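Long-range contact in TRAP dicarboxylate transporter-DctP subunit (Marinobacter aquaeolei, PDB 4PFI), which probably binds a small organic solute, such as a carboxylate, in the periplasm for delivery to a TRAP-type membrane transporter: residues E110-P121 and K330-T339. Sequence-based numbering, arbitrary orientation.
Sequences ETGLFNLHFLLP and KGQALIQRAT
The C-terminal helix of this TRAP solute-binding protein, 318-339, lays its last three turns against residues 110-121, a 3-10 segment that runs on into a loop, and L113 and I335 meet at the middle of the seam. No hydrogen bond crosses it; aliphatic side chains do the work, as suits an amphipathic helix with one side turned to the protein. L113 carries its CG anti to the backbone N (chi1 180°), which sends CD1 onto the helix, 3.9 Å from I335 CG1 and 4.0 Å from L334 CB. The branched I335 uses each arm separately: its CD1 lies 4.1 Å from L116 CD1, while CG2 is 4.0 Å from L119 CD1, both leucines crossing it at about a right angle. The preceding residue, L334, rests its CD1 4.0 Å from E110 CB, so that the glutamate meets it through its CB methylene, not its carboxylate. At the end of the helix the small A338 allows close approach of the backbones, its CA 5.6 Å from that of L120, and its methyl meets L120 CD1 and, more loosely, L119 CD2. The ring of P121, which has no N-H to offer, brings CD to 4.0 Å from A338 O. E110 and L113 also touch helix 134-145, while F118, farther along the loop, packs on helix 306-316. R320, near the start of the same C-terminal helix, hydrogen-bonds H117 O, and P121 O accepts from R244 of strand 244-252, tying the loop to the sheet.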
loop_
_atom_site.group_PDB
_atom_site.type_symbol
_atom_site.label_atom_id
_atom_site.label_comp_id
_atom_site.label_asym_id
_atom_site.label_seq_id
_atom_site.Cartn_x
_atom_site.Cartn_y
_atom_site.Cartn_z
ATOM N N GLU A 110 5.065 -11.513 -5.649
ATOM C CA GLU A 110 4.675 -11.987 -4.332
ATOM C C GLU A 110 3.994 -10.868 -3.544
ATOM O O GLU A 110 3.216 -11.129 -2.625
ATOM C CB GLU A 110 5.909 -12.502 -3.576
ATOM C CG GLU A 110 6.541 -13.735 -4.233
ATOM C CD GLU A 110 7.267 -13.431 -5.549
ATOM O OE1 GLU A 110 7.820 -12.318 -5.693
ATOM O OE2 GLU A 110 7.290 -14.308 -6.446
ATOM N N THR A 111 4.297 -9.620 -3.893
ATOM C CA THR A 111 3.677 -8.486 -3.209
ATOM C C THR A 111 2.169 -8.431 -3.509
ATOM O O THR A 111 1.426 -7.761 -2.799
ATOM C CB THR A 111 4.367 -7.143 -3.556
ATOM O OG1 THR A 111 4.383 -6.942 -4.976
ATOM C CG2 THR A 111 5.797 -7.126 -3.042
ATOM N N GLY A 112 1.718 -9.160 -4.536
ATOM C CA GLY A 112 0.295 -9.287 -4.801
ATOM C C GLY A 112 -0.480 -9.782 -3.585
ATOM O O GLY A 112 -1.665 -9.526 -3.447
ATOM N N LEU A 113 0.189 -10.517 -2.709
ATOM C CA LEU A 113 -0.414 -10.944 -1.460
ATOM C C LEU A 113 -1.163 -9.792 -0.775
ATOM O O LEU A 113 -2.223 -10.000 -0.211
ATOM C CB LEU A 113 0.676 -11.469 -0.520
ATOM C CG LEU A 113 0.238 -11.960 0.862
ATOM C CD1 LEU A 113 -0.269 -13.401 0.787
ATOM C CD2 LEU A 113 1.412 -11.831 1.882
ATOM N N PHE A 114 -0.601 -8.587 -0.839
ATOM C CA PHE A 114 -1.139 -7.427 -0.129
ATOM C C PHE A 114 -2.350 -6.787 -0.781
ATOM O O PHE A 114 -2.967 -5.903 -0.186
ATOM C CB PHE A 114 -0.042 -6.362 0.059
ATOM C CG PHE A 114 1.088 -6.830 0.898
ATOM C CD1 PHE A 114 0.863 -7.209 2.213
ATOM C CD2 PHE A 114 2.365 -6.955 0.361
ATOM C CE1 PHE A 114 1.916 -7.681 3.002
ATOM C CE2 PHE A 114 3.418 -7.417 1.143
ATOM C CZ PHE A 114 3.188 -7.786 2.476
ATOM N N ASN A 115 -2.686 -7.210 -1.994
ATOM C CA ASN A 115 -3.931 -6.771 -2.631
ATOM C C ASN A 115 -5.045 -7.835 -2.575
ATOM O O ASN A 115 -6.126 -7.604 -3.099
ATOM C CB ASN A 115 -3.713 -6.355 -4.089
ATOM C CG ASN A 115 -2.613 -5.310 -4.278
ATOM O OD1 ASN A 115 -1.868 -5.367 -5.263
ATOM N ND2 ASN A 115 -2.506 -4.360 -3.356
ATOM N N LEU A 116 -4.787 -8.996 -1.969
ATOM C CA LEU A 116 -5.838 -10.021 -1.803
ATOM C C LEU A 116 -6.867 -9.595 -0.747
ATOM O O LEU A 116 -6.507 -9.117 0.330
ATOM C CB LEU A 116 -5.230 -11.379 -1.421
ATOM C CG LEU A 116 -4.500 -12.103 -2.564
ATOM C CD1 LEU A 116 -3.769 -13.305 -2.032
ATOM C CD2 LEU A 116 -5.472 -12.515 -3.678
ATOM N N HIS A 117 -8.150 -9.758 -1.034
ATOM C CA HIS A 117 -9.168 -9.291 -0.091
ATOM C C HIS A 117 -9.359 -10.296 1.059
ATOM O O HIS A 117 -9.336 -11.502 0.821
ATOM C CB HIS A 117 -10.496 -9.044 -0.818
ATOM C CG HIS A 117 -10.453 -7.890 -1.779
ATOM N ND1 HIS A 117 -11.557 -7.424 -2.434
ATOM C CD2 HIS A 117 -9.410 -7.114 -2.184
ATOM C CE1 HIS A 117 -11.210 -6.407 -3.213
ATOM N NE2 HIS A 117 -9.922 -6.211 -3.083
ATOM N N PHE A 118 -9.547 -9.791 2.284
ATOM C CA PHE A 118 -9.919 -10.603 3.452
ATOM C C PHE A 118 -8.868 -11.648 3.829
ATOM O O PHE A 118 -9.202 -12.688 4.363
ATOM C CB PHE A 118 -11.283 -11.260 3.223
ATOM C CG PHE A 118 -12.360 -10.266 2.868
ATOM C CD1 PHE A 118 -12.844 -9.381 3.823
ATOM C CD2 PHE A 118 -12.860 -10.182 1.574
ATOM C CE1 PHE A 118 -13.797 -8.435 3.502
ATOM C CE2 PHE A 118 -13.829 -9.235 1.253
ATOM C CZ PHE A 118 -14.291 -8.359 2.225
ATOM N N LEU A 119 -7.596 -11.358 3.575
ATOM C CA LEU A 119 -6.548 -12.339 3.794
ATOM C C LEU A 119 -5.798 -12.037 5.083
ATOM O O LEU A 119 -5.846 -12.816 6.037
ATOM C CB LEU A 119 -5.566 -12.352 2.624
ATOM C CG LEU A 119 -4.416 -13.357 2.779
ATOM C CD1 LEU A 119 -4.840 -14.724 2.273
ATOM C CD2 LEU A 119 -3.183 -12.866 2.051
ATOM N N LEU A 120 -5.088 -10.915 5.101
ATOM C CA LEU A 120 -4.408 -10.467 6.301
ATOM C C LEU A 120 -5.436 -10.256 7.410
ATOM O O LEU A 120 -6.588 -9.948 7.133
ATOM C CB LEU A 120 -3.686 -9.162 6.032
ATOM C CG LEU A 120 -2.323 -9.232 5.363
ATOM C CD1 LEU A 120 -2.297 -10.194 4.172
ATOM C CD2 LEU A 120 -1.934 -7.816 4.938
ATOM N N PRO A 121 -5.025 -10.437 8.674
ATOM C CA PRO A 121 -5.954 -10.266 9.799
ATOM C C PRO A 121 -6.537 -8.833 9.870
ATOM O O PRO A 121 -5.804 -7.866 9.660
ATOM C CB PRO A 121 -5.084 -10.578 11.021
ATOM C CG PRO A 121 -3.682 -10.461 10.559
ATOM C CD PRO A 121 -3.675 -10.821 9.118
ATOM N N LYS A 330 5.796 -20.497 -3.294
ATOM C CA LYS A 330 6.085 -19.399 -2.393
ATOM C C LYS A 330 4.786 -18.660 -2.029
ATOM O O LYS A 330 4.540 -18.344 -0.859
ATOM C CB LYS A 330 7.082 -18.438 -3.034
ATOM C CG LYS A 330 7.685 -17.463 -2.040
ATOM C CD LYS A 330 8.120 -18.193 -0.755
ATOM C CE LYS A 330 9.143 -17.412 0.059
ATOM N NZ LYS A 330 10.432 -17.246 -0.675
ATOM N N GLY A 331 3.955 -18.409 -3.034
ATOM C CA GLY A 331 2.684 -17.743 -2.833
ATOM C C GLY A 331 1.800 -18.501 -1.860
ATOM O O GLY A 331 1.154 -17.896 -0.996
ATOM N N GLN A 332 1.781 -19.824 -2.003
ATOM C CA GLN A 332 1.023 -20.701 -1.120
ATOM C C GLN A 332 1.418 -20.549 0.333
ATOM O O GLN A 332 0.556 -20.518 1.216
ATOM C CB GLN A 332 1.263 -22.148 -1.482
ATOM C CG GLN A 332 0.112 -22.848 -2.120
ATOM C CD GLN A 332 0.403 -24.324 -2.233
ATOM O OE1 GLN A 332 1.259 -24.837 -1.522
ATOM N NE2 GLN A 332 -0.283 -25.006 -3.137
ATOM N N ALA A 333 2.726 -20.486 0.585
ATOM C CA ALA A 333 3.252 -20.436 1.948
ATOM C C ALA A 333 2.969 -19.084 2.574
ATOM O O ALA A 333 2.645 -18.998 3.754
ATOM C CB ALA A 333 4.745 -20.720 1.959
ATOM N N LEU A 334 3.077 -18.023 1.776
ATOM C CA LEU A 334 2.763 -16.674 2.253
ATOM C C LEU A 334 1.309 -16.614 2.727
ATOM O O LEU A 334 1.017 -16.153 3.841
ATOM C CB LEU A 334 3.022 -15.649 1.151
ATOM C CG LEU A 334 4.507 -15.552 0.783
ATOM C CD1 LEU A 334 4.729 -14.825 -0.549
ATOM C CD2 LEU A 334 5.290 -14.879 1.908
ATOM N N ILE A 335 0.407 -17.099 1.877
ATOM C CA ILE A 335 -1.011 -17.203 2.215
ATOM C C ILE A 335 -1.211 -18.018 3.497
ATOM O O ILE A 335 -2.071 -17.697 4.325
ATOM C CB ILE A 335 -1.813 -17.846 1.063
ATOM C CG1 ILE A 335 -1.896 -16.882 -0.123
ATOM C CG2 ILE A 335 -3.205 -18.264 1.528
ATOM C CD1 ILE A 335 -2.926 -17.254 -1.156
ATOM N N GLN A 336 -0.395 -19.058 3.667
ATOM C CA GLN A 336 -0.478 -19.917 4.842
ATOM C C GLN A 336 -0.019 -19.183 6.091
ATOM O O GLN A 336 -0.669 -19.264 7.133
ATOM C CB GLN A 336 0.337 -21.207 4.635
ATOM C CG GLN A 336 -0.436 -22.289 3.872
ATOM C CD GLN A 336 0.441 -23.240 3.065
ATOM O OE1 GLN A 336 1.606 -23.480 3.394
ATOM N NE2 GLN A 336 -0.126 -23.792 1.994
ATOM N N ARG A 337 1.087 -18.456 5.994
ATOM C CA ARG A 337 1.592 -17.732 7.151
ATOM C C ARG A 337 0.600 -16.649 7.597
ATOM O O ARG A 337 0.392 -16.452 8.799
ATOM C CB ARG A 337 2.979 -17.136 6.872
ATOM N N ALA A 338 -0.039 -15.972 6.638
ATOM C CA ALA A 338 -0.961 -14.869 6.949
ATOM C C ALA A 338 -2.348 -15.354 7.365
ATOM O O ALA A 338 -3.121 -14.603 7.936
ATOM C CB ALA A 338 -1.087 -13.941 5.765
ATOM N N THR A 339 -2.672 -16.607 7.061
ATOM C CA THR A 339 -3.967 -17.177 7.440
ATOM C C THR A 339 -4.020 -17.566 8.919
ATOM O O THR A 339 -5.071 -17.461 9.551
ATOM C CB THR A 339 -4.297 -18.428 6.587
ATOM O OG1 THR A 339 -4.416 -18.050 5.215
ATOM C CG2 THR A 339 -5.608 -19.081 7.027
#